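Local atomic coordinates of nicotinate-nucleotide--dimethylbenzimidazole phosphoribosyltransferase (PDB entry 1WX1), a protein that probably catalyses transfer of the phosphoribosyl group of nicotinate mononucleotide to 5,6-dimethylbenzimidazole, giving alpha-ribazole 5'-phosphate for cobalamin synthesis. Residues A53-V58 and E69-M74; V59-S64 and L125-A130; R116-G121 and P133-R138; N167-A172 and R199-A204; A171-A176 and A223-L228. All coordinates share one frame; numbering follows the deposited sequence.

Interaction 1 (A53-V58 and E69-M74); sequences AADHGV and EVTRQM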
# COMPACT_ATOMS: atom_id res chain seq x y z
N ALA A 53 24.68 2.94 -5.76
CA ALA A 53 24.89 2.70 -7.18
C ALA A 53 26.30 2.27 -7.52
O ALA A 53 27.27 2.75 -6.94
CB ALA A 53 24.54 3.97 -7.97
N ALA A 54 26.40 1.35 -8.47
CA ALA A 54 27.69 0.85 -8.93
C ALA A 54 27.47 0.05 -10.20
O ALA A 54 26.37 -0.45 -10.45
CB ALA A 54 28.32 -0.04 -7.86
N ASP A 55 28.51 -0.06 -11.01
CA ASP A 55 28.41 -0.82 -12.25
C ASP A 55 28.92 -2.24 -12.09
O ASP A 55 29.61 -2.56 -11.12
CB ASP A 55 29.12 -0.07 -13.37
CG ASP A 55 28.24 1.00 -13.98
OD1 ASP A 55 28.62 2.19 -13.97
OD2 ASP A 55 27.14 0.64 -14.46
N HIS A 56 28.57 -3.08 -13.06
CA HIS A 56 28.92 -4.50 -13.02
C HIS A 56 29.63 -4.99 -14.28
O HIS A 56 29.15 -4.76 -15.40
CB HIS A 56 27.64 -5.31 -12.82
CG HIS A 56 26.90 -4.96 -11.57
ND1 HIS A 56 26.94 -5.75 -10.43
CD2 HIS A 56 26.13 -3.90 -11.25
CE1 HIS A 56 26.23 -5.19 -9.48
NE2 HIS A 56 25.73 -4.06 -9.95
N GLY A 57 30.75 -5.67 -14.11
CA GLY A 57 31.48 -6.19 -15.25
C GLY A 57 30.72 -7.29 -15.95
O GLY A 57 30.96 -7.58 -17.13
N VAL A 58 29.77 -7.91 -15.25
CA VAL A 58 28.99 -9.00 -15.83
C VAL A 58 28.11 -8.56 -17.00
O VAL A 58 27.54 -9.40 -17.70
CB VAL A 58 28.14 -9.72 -14.74
CG1 VAL A 58 26.92 -8.90 -14.37
CG2 VAL A 58 27.74 -11.12 -15.22
N GLU A 69 26.17 2.54 -19.36
CA GLU A 69 26.13 3.98 -19.13
C GLU A 69 24.87 4.44 -18.40
O GLU A 69 24.88 5.49 -17.79
CB GLU A 69 26.20 4.74 -20.47
CG GLU A 69 25.08 4.41 -21.43
CD GLU A 69 25.27 4.97 -22.82
OE1 GLU A 69 25.48 6.21 -22.96
OE2 GLU A 69 25.19 4.18 -23.78
N VAL A 70 23.80 3.65 -18.48
CA VAL A 70 22.54 4.01 -17.84
C VAL A 70 22.65 4.16 -16.32
O VAL A 70 21.93 4.96 -15.72
CB VAL A 70 21.44 2.97 -18.18
CG1 VAL A 70 20.18 3.26 -17.37
CG2 VAL A 70 21.12 3.05 -19.68
N THR A 71 23.55 3.42 -15.69
CA THR A 71 23.72 3.54 -14.24
C THR A 71 24.09 4.98 -13.87
O THR A 71 23.43 5.61 -13.04
CB THR A 71 24.83 2.60 -13.71
OG1 THR A 71 24.53 1.25 -14.08
CG2 THR A 71 24.93 2.69 -12.20
N ARG A 72 25.14 5.49 -14.50
CA ARG A 72 25.57 6.86 -14.24
C ARG A 72 24.50 7.88 -14.62
O ARG A 72 24.27 8.85 -13.89
CB ARG A 72 26.86 7.16 -15.00
CG ARG A 72 27.32 8.59 -14.84
CD ARG A 72 28.70 8.84 -15.45
NE ARG A 72 29.05 10.25 -15.33
CZ ARG A 72 28.53 11.21 -16.09
NH1 ARG A 72 27.66 10.91 -17.04
NH2 ARG A 72 28.87 12.47 -15.88
N GLN A 73 23.86 7.67 -15.76
CA GLN A 73 22.83 8.59 -16.22
C GLN A 73 21.65 8.59 -15.24
O GLN A 73 21.07 9.64 -14.98
CB GLN A 73 22.35 8.19 -17.61
CG GLN A 73 23.47 8.15 -18.64
CD GLN A 73 23.00 7.60 -19.97
OE1 GLN A 73 22.10 6.76 -20.02
NE2 GLN A 73 23.62 8.06 -21.05
N MET A 74 21.32 7.43 -14.69
CA MET A 74 20.22 7.36 -13.74
C MET A 74 20.59 8.04 -12.43
O MET A 74 19.74 8.63 -11.77
CB MET A 74 19.79 5.91 -13.51
CG MET A 74 18.89 5.38 -14.62
SD MET A 74 17.37 6.36 -14.80
CE MET A 74 16.60 6.08 -13.18
O HOH W 1 27.19 3.74 -15.70
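D55 and T71 bring the two backbones closest, their CA atoms 6.7 Å apart. D55 is the first residue past the end of strand 47-54, and T71 lies near the N-terminal end of helix 70-79, where M74 N bonds to V70 O. The strand end therefore faces this end of the helix.

The side chains of D55 and T71 approach from opposite directions. T71 OG1 donates to D55 OD2 at 2.7 Å, meeting it on the syn side but 35° out of the carboxylate plane. In T71, OG1 stands beside the backbone N (chi1 -57°), which turns the hydroxyl to the aspartate and sends CG2 to the strand end, 3.9 Å from A54 O and 4.4 Å from A53 CB. The hydroxyl also accepts from I165 N. The other carboxylate oxygen works through water: water 1 donates to D55 OD1 at 2.7 Å and accepts from the backbone N of R72 at 3.0 Å. D55 OD1 takes V104 N as well. With an alanine here instead of D55, the T71 hydroxyl would probably lose its main acceptor and be less firmly oriented, while V104 N and water 1 would lose their partner on OD1.

The strand runs between neighbours 94-100 and 157-163 in the parallel sheet, with backbone bonds from A53 to L99 and from A54 to M163. On the helix, V70 packs on V332 of the second subunit, while M74 touches E304, the predicted proton acceptor.

Interaction 2 (V59-S64 and L125-A130); sequences VAEGVS and LAQGPA. With NA (sodium ion), chain C.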
# COMPACT_ATOMS: atom_id res chain seq x y z
N VAL A 59 27.99 -7.26 -17.23
CA VAL A 59 27.18 -6.79 -18.35
C VAL A 59 27.79 -7.30 -19.65
O VAL A 59 27.12 -7.36 -20.67
CB VAL A 59 27.13 -5.24 -18.43
CG1 VAL A 59 26.37 -4.68 -17.23
CG2 VAL A 59 28.53 -4.67 -18.51
N ALA A 60 29.06 -7.69 -19.60
CA ALA A 60 29.74 -8.19 -20.78
C ALA A 60 29.18 -9.55 -21.21
O ALA A 60 29.44 -10.01 -22.32
CB ALA A 60 31.24 -8.31 -20.51
N GLU A 61 28.41 -10.18 -20.33
CA GLU A 61 27.80 -11.48 -20.62
C GLU A 61 26.44 -11.33 -21.30
O GLU A 61 25.73 -12.33 -21.52
CB GLU A 61 27.62 -12.28 -19.33
CG GLU A 61 28.92 -12.63 -18.61
CD GLU A 61 29.87 -13.46 -19.46
OE1 GLU A 61 29.39 -14.38 -20.15
OE2 GLU A 61 31.09 -13.19 -19.43
N GLY A 62 26.06 -10.10 -21.63
CA GLY A 62 24.79 -9.86 -22.29
C GLY A 62 23.60 -10.22 -21.43
O GLY A 62 22.66 -10.87 -21.90
N VAL A 63 23.62 -9.79 -20.17
CA VAL A 63 22.53 -10.09 -19.25
C VAL A 63 21.54 -8.95 -19.09
O VAL A 63 20.59 -9.06 -18.31
CB VAL A 63 23.09 -10.47 -17.86
CG1 VAL A 63 23.99 -11.68 -17.98
CG2 VAL A 63 23.86 -9.29 -17.26
N SER A 64 21.76 -7.86 -19.81
CA SER A 64 20.87 -6.70 -19.75
C SER A 64 20.67 -6.04 -21.11
O SER A 64 21.61 -5.96 -21.91
CB SER A 64 21.43 -5.67 -18.77
OG SER A 64 20.61 -4.51 -18.73
N LEU A 125 31.84 -11.02 -12.89
CA LEU A 125 31.66 -12.10 -11.92
C LEU A 125 31.56 -13.50 -12.53
O LEU A 125 31.73 -14.50 -11.83
CB LEU A 125 30.41 -11.82 -11.06
CG LEU A 125 29.04 -11.89 -11.74
CD1 LEU A 125 28.53 -13.33 -11.71
CD2 LEU A 125 28.05 -10.99 -10.99
N ALA A 126 31.28 -13.58 -13.82
CA ALA A 126 31.18 -14.87 -14.49
C ALA A 126 32.55 -15.43 -14.86
O ALA A 126 32.68 -16.62 -15.16
CB ALA A 126 30.31 -14.75 -15.74
N GLN A 127 33.57 -14.57 -14.83
CA GLN A 127 34.91 -14.98 -15.22
C GLN A 127 35.94 -14.93 -14.09
O GLN A 127 37.06 -15.43 -14.26
CB GLN A 127 35.40 -14.10 -16.37
CG GLN A 127 34.42 -14.03 -17.55
CD GLN A 127 34.24 -15.37 -18.23
OE1 GLN A 127 35.04 -16.29 -18.07
NE2 GLN A 127 33.17 -15.50 -19.00
N GLY A 128 35.58 -14.34 -12.96
CA GLY A 128 36.51 -14.25 -11.85
C GLY A 128 35.90 -13.45 -10.72
O GLY A 128 34.76 -13.00 -10.84
N PRO A 129 36.62 -13.25 -9.61
CA PRO A 129 36.08 -12.48 -8.48
C PRO A 129 35.64 -11.08 -8.90
O PRO A 129 36.36 -10.38 -9.62
CB PRO A 129 37.24 -12.45 -7.49
CG PRO A 129 38.45 -12.57 -8.37
CD PRO A 129 38.03 -13.61 -9.37
N ALA A 130 34.46 -10.69 -8.45
CA ALA A 130 33.91 -9.38 -8.80
C ALA A 130 34.74 -8.24 -8.23
O ALA A 130 34.90 -7.20 -8.87
CB ALA A 130 32.47 -9.28 -8.31
NA NA C . 39.08 -15.14 -15.64
O HOH W 2 39.24 -17.86 -15.22
O HOH W 3 40.22 -15.08 -13.19
O HOH W 4 38.69 -12.51 -15.60
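E61 reaches across to A126 and Q127 with a bent side chain. Q127 NE2 donates to E61 OE2 at 3.1 Å in an almost straight bond (175°). The acceptor lies in the plane of the glutamine amide, whereas the donor stands above the carboxylate, 41° out of its plane; the two flat groups are turned 42° against each other. Below the polar end, the aliphatic part of the glutamate rests on a methyl group, E61 CG lying 3.8 Å from A126 CB.

In the next shell N124 is the stronger partner of the glutamate, its ND2 also donating to OE2, while its OD1 accepts from A126 N. Both E61 and Q127 have CG beside the backbone N and a second bend at chi2, and this folding back brings their ends together. R207 NE donates to A126 O, and R200 binds G62 O, so arginines of helix 195-210 hold the backbone of both loops. G62 itself has positive phi, and its N closes a turn on V59 O at 3.1 Å.

Beyond the contact, Q127 turns its carbonyl to a sodium ion: Q127 O coordinates it at 2.5 Å, and waters 3, 4 and 2 add ligands at 2.7 to 2.8 Å.

The chemistry is that of a carboxylate held by two neutral amide donors on one oxygen, which would be expected to stabilise its negative charge. The modelled ligands of the sodium ion are one backbone carbonyl and three waters, all neutral oxygens.

Interaction 3 (R116-G121 and P133-R138); sequences RKVRPG and PEEAER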
# COMPACT_ATOMS: atom_id res chain seq x y z
N ARG A 116 31.83 7.89 -2.88
CA ARG A 116 32.75 6.94 -2.26
C ARG A 116 33.10 5.81 -3.23
O ARG A 116 33.12 4.64 -2.86
CB ARG A 116 32.12 6.36 -1.00
CG ARG A 116 31.79 7.40 0.06
CD ARG A 116 33.05 7.88 0.79
NE ARG A 116 32.75 8.87 1.82
CZ ARG A 116 32.43 10.14 1.58
NH1 ARG A 116 32.35 10.60 0.33
NH2 ARG A 116 32.18 10.96 2.59
N LYS A 117 33.35 6.18 -4.48
CA LYS A 117 33.67 5.20 -5.52
C LYS A 117 34.85 4.33 -5.10
O LYS A 117 35.96 4.83 -4.88
CB LYS A 117 33.99 5.93 -6.83
CG LYS A 117 33.87 5.06 -8.07
CD LYS A 117 34.41 5.76 -9.32
CE LYS A 117 33.69 7.08 -9.62
NZ LYS A 117 32.26 6.89 -10.02
N VAL A 118 34.60 3.03 -4.98
CA VAL A 118 35.63 2.07 -4.59
C VAL A 118 36.49 1.72 -5.81
O VAL A 118 37.72 1.64 -5.73
CB VAL A 118 34.98 0.78 -4.03
CG1 VAL A 118 36.05 -0.28 -3.76
CG2 VAL A 118 34.22 1.11 -2.75
N ARG A 119 35.81 1.53 -6.94
CA ARG A 119 36.46 1.22 -8.21
C ARG A 119 35.41 1.46 -9.28
O ARG A 119 34.21 1.53 -8.98
CB ARG A 119 36.93 -0.23 -8.24
CG ARG A 119 35.89 -1.25 -7.81
CD ARG A 119 36.45 -2.67 -7.87
NE ARG A 119 36.65 -3.12 -9.25
CZ ARG A 119 37.39 -4.17 -9.60
NH1 ARG A 119 38.02 -4.88 -8.67
NH2 ARG A 119 37.49 -4.51 -10.88
N PRO A 120 35.83 1.61 -10.55
CA PRO A 120 34.88 1.85 -11.64
C PRO A 120 34.16 0.56 -12.04
O PRO A 120 34.46 -0.04 -13.06
CB PRO A 120 35.78 2.39 -12.75
CG PRO A 120 37.05 1.62 -12.54
CD PRO A 120 37.22 1.68 -11.03
N GLY A 121 33.21 0.16 -11.21
CA GLY A 121 32.47 -1.06 -11.48
C GLY A 121 33.27 -2.30 -11.10
O GLY A 121 34.48 -2.24 -10.93
N PRO A 133 38.34 -8.57 -1.29
CA PRO A 133 37.69 -8.44 0.03
C PRO A 133 37.88 -7.03 0.59
O PRO A 133 37.00 -6.50 1.26
CB PRO A 133 38.41 -9.50 0.86
CG PRO A 133 38.68 -10.58 -0.16
CD PRO A 133 39.20 -9.77 -1.34
N GLU A 134 39.02 -6.43 0.29
CA GLU A 134 39.34 -5.08 0.75
C GLU A 134 38.39 -4.05 0.14
O GLU A 134 37.95 -3.10 0.81
CB GLU A 134 40.79 -4.75 0.39
CG GLU A 134 41.33 -3.44 0.94
CD GLU A 134 40.95 -2.24 0.08
OE1 GLU A 134 40.77 -2.42 -1.15
OE2 GLU A 134 40.86 -1.13 0.63
N GLU A 135 38.07 -4.23 -1.14
CA GLU A 135 37.15 -3.32 -1.82
C GLU A 135 35.74 -3.51 -1.27
O GLU A 135 34.99 -2.54 -1.11
CB GLU A 135 37.20 -3.57 -3.33
CG GLU A 135 38.58 -3.27 -3.93
CD GLU A 135 38.71 -3.66 -5.40
OE1 GLU A 135 38.18 -4.71 -5.80
OE2 GLU A 135 39.37 -2.91 -6.14
N ALA A 136 35.37 -4.75 -0.99
CA ALA A 136 34.05 -5.03 -0.44
C ALA A 136 33.92 -4.33 0.92
O ALA A 136 32.88 -3.76 1.24
CB ALA A 136 33.84 -6.54 -0.28
N GLU A 137 34.99 -4.36 1.72
CA GLU A 137 34.96 -3.70 3.03
C GLU A 137 34.73 -2.20 2.86
O GLU A 137 33.94 -1.60 3.59
CB GLU A 137 36.26 -3.93 3.79
CG GLU A 137 36.39 -3.13 5.10
CD GLU A 137 35.39 -3.53 6.19
OE1 GLU A 137 35.33 -2.82 7.22
OE2 GLU A 137 34.67 -4.54 6.03
N ARG A 138 35.41 -1.58 1.90
CA ARG A 138 35.22 -0.15 1.69
C ARG A 138 33.79 0.16 1.26
O ARG A 138 33.22 1.17 1.67
CB ARG A 138 36.22 0.38 0.66
CG ARG A 138 37.62 0.61 1.24
CD ARG A 138 38.52 1.32 0.24
NE ARG A 138 39.07 0.39 -0.73
CZ ARG A 138 39.39 0.70 -1.99
NH1 ARG A 138 39.19 1.94 -2.44
NH2 ARG A 138 39.90 -0.22 -2.79
O HOH W 5 37.68 4.36 -2.00
O HOH W 6 40.19 -0.11 -5.57
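R119 and E135 make the ionic link between the segments. R119 NH1 donates to E135 OE1 at 2.9 Å (159°), using the syn lone pair of an oxygen that lies in the guanidinium plane, at its edge. The planes of the two groups are 70° apart, and R119 CD lies 3.4 Å from both carboxylate oxygens. R119 has CG wedged between the backbone N and the carbonyl carbon (chi1 49°), and its NE turns back to G121 O at 2.9 Å around the inverse gamma turn at P120. A leucine in its place would probably leave E135 without its charged mate and G121 O without this donor. E135 OE1 also takes T132 N. Within the helix a second salt bridge joins R138 to E134, with R138 NH2 donating to E134 OE1 at 2.9 Å and a weak bond from NE to OE2.

The apolar part is V118. Its CG1 sits 3.5 Å from E135 CB and lies over the centre of one face of the R138 guanidinium, which E134 holds against the valine.

Water completes the set. Water 6 donates to V118 O and E135 OE2 and accepts from R138 NH2, tying three groups together at the surface; water 5 accepts from R138 NH1.

The loop leaves strand 113-115 at the edge of the sheet, where R116 and V118 still bond to D100 and V101. A136 packs on helix 218-225, and V118 and R119 touch L228 of helix 228-242.

Interaction 4 (N167-A172 and R199-A204); sequences NTTAAA and RRKRQA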
# COMPACT_ATOMS: atom_id res chain seq x y z
N ASN A 167 22.80 -5.64 -12.17
CA ASN A 167 22.87 -6.07 -10.78
C ASN A 167 21.92 -7.20 -10.37
O ASN A 167 22.07 -7.78 -9.30
CB ASN A 167 22.75 -4.86 -9.84
CG ASN A 167 21.33 -4.35 -9.70
OD1 ASN A 167 20.41 -4.81 -10.36
ND2 ASN A 167 21.16 -3.37 -8.82
N THR A 168 20.95 -7.55 -11.22
CA THR A 168 20.06 -8.65 -10.86
C THR A 168 20.83 -9.97 -11.01
O THR A 168 20.50 -10.97 -10.38
CB THR A 168 18.78 -8.68 -11.73
OG1 THR A 168 19.12 -8.97 -13.09
CG2 THR A 168 18.07 -7.34 -11.67
N THR A 169 21.87 -9.97 -11.84
CA THR A 169 22.68 -11.16 -12.01
C THR A 169 23.58 -11.29 -10.78
O THR A 169 23.71 -12.38 -10.21
CB THR A 169 23.53 -11.10 -13.30
OG1 THR A 169 22.66 -11.09 -14.43
CG2 THR A 169 24.43 -12.32 -13.40
N ALA A 170 24.19 -10.18 -10.37
CA ALA A 170 25.05 -10.18 -9.19
C ALA A 170 24.20 -10.53 -7.96
O ALA A 170 24.65 -11.23 -7.06
CB ALA A 170 25.71 -8.81 -9.00
N ALA A 171 22.96 -10.02 -7.93
CA ALA A 171 22.07 -10.29 -6.80
C ALA A 171 21.70 -11.78 -6.77
O ALA A 171 21.60 -12.37 -5.70
CB ALA A 171 20.81 -9.44 -6.92
N ALA A 172 21.51 -12.37 -7.95
CA ALA A 172 21.17 -13.79 -8.03
C ALA A 172 22.33 -14.64 -7.54
O ALA A 172 22.13 -15.62 -6.82
CB ALA A 172 20.82 -14.16 -9.47
N ARG A 199 19.49 -17.86 -20.03
CA ARG A 199 20.50 -18.89 -20.03
C ARG A 199 21.88 -18.34 -19.66
O ARG A 199 22.61 -18.95 -18.88
CB ARG A 199 20.56 -19.54 -21.41
CG ARG A 199 21.40 -20.79 -21.45
CD ARG A 199 21.44 -21.36 -22.86
NE ARG A 199 22.28 -22.55 -22.93
CZ ARG A 199 22.80 -23.03 -24.05
NH1 ARG A 199 22.57 -22.41 -25.20
NH2 ARG A 199 23.56 -24.11 -24.02
N ARG A 200 22.27 -17.21 -20.25
CA ARG A 200 23.58 -16.67 -19.93
C ARG A 200 23.64 -16.19 -18.49
O ARG A 200 24.67 -16.29 -17.86
CB ARG A 200 23.97 -15.58 -20.90
CG ARG A 200 24.24 -16.17 -22.27
CD ARG A 200 24.74 -15.10 -23.23
NE ARG A 200 23.87 -13.93 -23.19
CZ ARG A 200 23.05 -13.55 -24.18
NH1 ARG A 200 22.97 -14.23 -25.32
NH2 ARG A 200 22.28 -12.48 -24.02
N LYS A 201 22.52 -15.71 -17.95
CA LYS A 201 22.53 -15.25 -16.56
C LYS A 201 22.73 -16.45 -15.66
O LYS A 201 23.56 -16.39 -14.75
CB LYS A 201 21.23 -14.51 -16.19
CG LYS A 201 21.01 -13.24 -16.98
CD LYS A 201 20.29 -12.18 -16.15
CE LYS A 201 18.90 -12.61 -15.76
NZ LYS A 201 18.20 -11.50 -15.05
N ARG A 202 22.02 -17.54 -15.93
CA ARG A 202 22.16 -18.74 -15.12
C ARG A 202 23.59 -19.26 -15.18
O ARG A 202 24.15 -19.69 -14.16
CB ARG A 202 21.22 -19.84 -15.59
CG ARG A 202 19.75 -19.49 -15.50
CD ARG A 202 18.93 -20.50 -16.28
NE ARG A 202 17.54 -20.10 -16.43
CZ ARG A 202 16.72 -20.61 -17.35
NH1 ARG A 202 17.17 -21.53 -18.19
NH2 ARG A 202 15.46 -20.22 -17.42
N GLN A 203 24.18 -19.25 -16.38
CA GLN A 203 25.55 -19.73 -16.52
C GLN A 203 26.50 -18.84 -15.74
O GLN A 203 27.41 -19.33 -15.09
CB GLN A 203 25.98 -19.80 -17.98
CG GLN A 203 26.10 -21.22 -18.50
CD GLN A 203 27.36 -21.46 -19.29
OE1 GLN A 203 27.30 -21.79 -20.48
NE2 GLN A 203 28.51 -21.30 -18.65
N ALA A 204 26.27 -17.53 -15.80
CA ALA A 204 27.12 -16.58 -15.08
C ALA A 204 27.07 -16.89 -13.60
O ALA A 204 28.10 -16.90 -12.93
CB ALA A 204 26.64 -15.15 -15.34
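K201 crosses T169 and ends at T168. Its CB, 4.1 Å from T169 OG1, begins the approach. CG, beside the backbone N (chi1 -64°), comes to 3.7 Å of the same oxygen, and CD is the nearest atom at 3.1 Å, a carbon set against a hydroxyl rather than a bond. The chain bends at chi2 and again at chi3, and this carries NZ past T169 to T168 OG1 at 3.3 Å, where the hydrogen bond is weak. The firmer hold on the ammonium comes from G188 O, so the lysine tip is shared between the loop carbonyl and the start of helix 167-179.

One turn further along helix 195-210, A204 offers a methyl group to the other branch of T169: A204 CB lies 4.1 Å from T169 CG2. The threonine thus presents its hydroxyl to the lysine methylenes and its methyl to the alanine. V63 packs on both T169 and K201.

The axes of the two segments approach to 9.7 Å and cross at -42°, with the helices running in broadly the same direction. Helix 167-179 follows strand 157-163 of the six-stranded parallel sheet after a short loop, and N167 bonds to D162 at the end of that strand. Strand order 3-2-1-4-5-6 with mostly helical connections is that of a Rossmann-like alpha/beta fold, and helix 195-210 packs against the helix that leaves its fourth strand.

Interaction 5 (A171-A176 and A223-L228); sequences AAALTA and AEVGGL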
# COMPACT_ATOMS: atom_id res chain seq x y z
N ALA A 171 22.96 -10.02 -7.93
CA ALA A 171 22.07 -10.29 -6.80
C ALA A 171 21.70 -11.78 -6.77
O ALA A 171 21.60 -12.37 -5.70
CB ALA A 171 20.81 -9.44 -6.92
N ALA A 172 21.51 -12.37 -7.95
CA ALA A 172 21.17 -13.79 -8.03
C ALA A 172 22.33 -14.64 -7.54
O ALA A 172 22.13 -15.62 -6.82
CB ALA A 172 20.82 -14.16 -9.47
N ALA A 173 23.55 -14.26 -7.93
CA ALA A 173 24.74 -14.99 -7.52
C ALA A 173 24.93 -14.93 -6.01
O ALA A 173 25.17 -15.95 -5.36
CB ALA A 173 25.97 -14.43 -8.24
N LEU A 174 24.83 -13.72 -5.47
CA LEU A 174 24.99 -13.52 -4.04
C LEU A 174 23.91 -14.25 -3.26
O LEU A 174 24.18 -14.87 -2.23
CB LEU A 174 24.95 -12.02 -3.71
CG LEU A 174 25.09 -11.66 -2.22
CD1 LEU A 174 26.39 -12.23 -1.68
CD2 LEU A 174 25.06 -10.15 -2.06
N THR A 175 22.68 -14.20 -3.76
CA THR A 175 21.58 -14.87 -3.09
C THR A 175 21.79 -16.38 -3.09
O THR A 175 21.66 -17.04 -2.06
CB THR A 175 20.24 -14.53 -3.75
OG1 THR A 175 19.99 -13.13 -3.63
CG2 THR A 175 19.10 -15.31 -3.09
N ALA A 176 22.13 -16.92 -4.26
CA ALA A 176 22.37 -18.36 -4.39
C ALA A 176 23.50 -18.80 -3.46
O ALA A 176 23.39 -19.82 -2.78
CB ALA A 176 22.70 -18.71 -5.84
N ALA A 223 32.38 -10.51 -2.07
CA ALA A 223 33.44 -9.96 -2.90
C ALA A 223 33.63 -10.82 -4.14
O ALA A 223 33.82 -10.32 -5.24
CB ALA A 223 34.75 -9.91 -2.09
N GLU A 224 33.56 -12.13 -3.95
CA GLU A 224 33.75 -13.07 -5.04
C GLU A 224 32.64 -13.07 -6.09
O GLU A 224 32.92 -13.11 -7.29
CB GLU A 224 33.89 -14.49 -4.48
CG GLU A 224 34.22 -15.53 -5.52
CD GLU A 224 35.69 -15.52 -5.90
OE1 GLU A 224 36.00 -15.82 -7.07
OE2 GLU A 224 36.52 -15.22 -5.03
N VAL A 225 31.39 -12.99 -5.66
CA VAL A 225 30.29 -13.09 -6.61
C VAL A 225 29.27 -11.96 -6.66
O VAL A 225 28.37 -12.01 -7.49
CB VAL A 225 29.48 -14.38 -6.36
CG1 VAL A 225 30.43 -15.55 -6.10
CG2 VAL A 225 28.55 -14.18 -5.16
N GLY A 226 29.39 -10.96 -5.79
CA GLY A 226 28.40 -9.90 -5.77
C GLY A 226 28.71 -8.61 -6.50
O GLY A 226 29.43 -8.60 -7.50
N GLY A 227 28.13 -7.53 -5.99
CA GLY A 227 28.32 -6.21 -6.56
C GLY A 227 28.64 -5.22 -5.45
O GLY A 227 28.30 -5.44 -4.28
N LEU A 228 29.30 -4.12 -5.81
CA LEU A 228 29.68 -3.11 -4.83
C LEU A 228 28.49 -2.47 -4.11
O LEU A 228 28.54 -2.29 -2.89
CB LEU A 228 30.51 -2.02 -5.51
CG LEU A 228 31.89 -2.51 -5.97
CD1 LEU A 228 32.38 -1.65 -7.12
CD2 LEU A 228 32.87 -2.47 -4.79
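A171 O, in the helix that brings A173 and L174 to V225, is gripped twice by T175: OG1 at 2.7 Å and N at 2.9 Å reach it from opposite faces of its carbonyl plane. The hydroxyl comes in tilted 32° from that plane, and it also meets Q286 NE2. This polar pair lies on another side of helix 167-179, since T175 points away from V225.

Across the contact itself the meeting is apolar. A173 CB faces V225, 4.0 Å from V225 CB and 3.5 Å from V225 O. With CG2 between the backbone N and the carbonyl carbon (chi1 -43°), the valine sends this methyl to the helix backbone, 3.8 Å from both L174 N and L174 CA; the L174 side chain adds a looser touch, its CB 4.4 Å from V225 CG2.

The backbones come close too: L174 and G226 have CA atoms 5.3 Å apart. G226 is where the chain leaves helix 218-225, and G227 already holds the N-cap position of helix 228-242, so the contact lies at a short glycine link between two helices. A208 of helix 195-210 packs on V225, and F252 and A256 of helix 252-264 cover other sides of helix 167-179.

No hydrogen bond joins the two segments, and small side chains let the backbones approach. V225 O is buried here with no polar partner in the model; the methyl group of A173 lies against it, so this contact rests on shape and van der Waals packing, probably at some cost for the buried carbonyl.

Overall arrangement
The five contacts form one connected network, with interaction 1 at the C-terminal end of strand 47-54. Interactions 4 and 5 share A171 and A172 on helix 167-179, with centres 9 Å apart, and the centres of interactions 2 and 4 are about 8 Å apart, their segments touching. Interaction 2 also meets interaction 5 through A130 N and E224 O. H56, following the strand of interaction 1, packs on N167 and A170 of interaction 4. L228 joins interaction 5 to interaction 3, whereas interactions 3 and 4 stay about 10 Å apart at their nearest atoms. Interaction 1 reaches E304, the predicted proton acceptor, through M74, while the A53 side chain lies about 9 Å from that of E304; the sodium ion belongs to interaction 2.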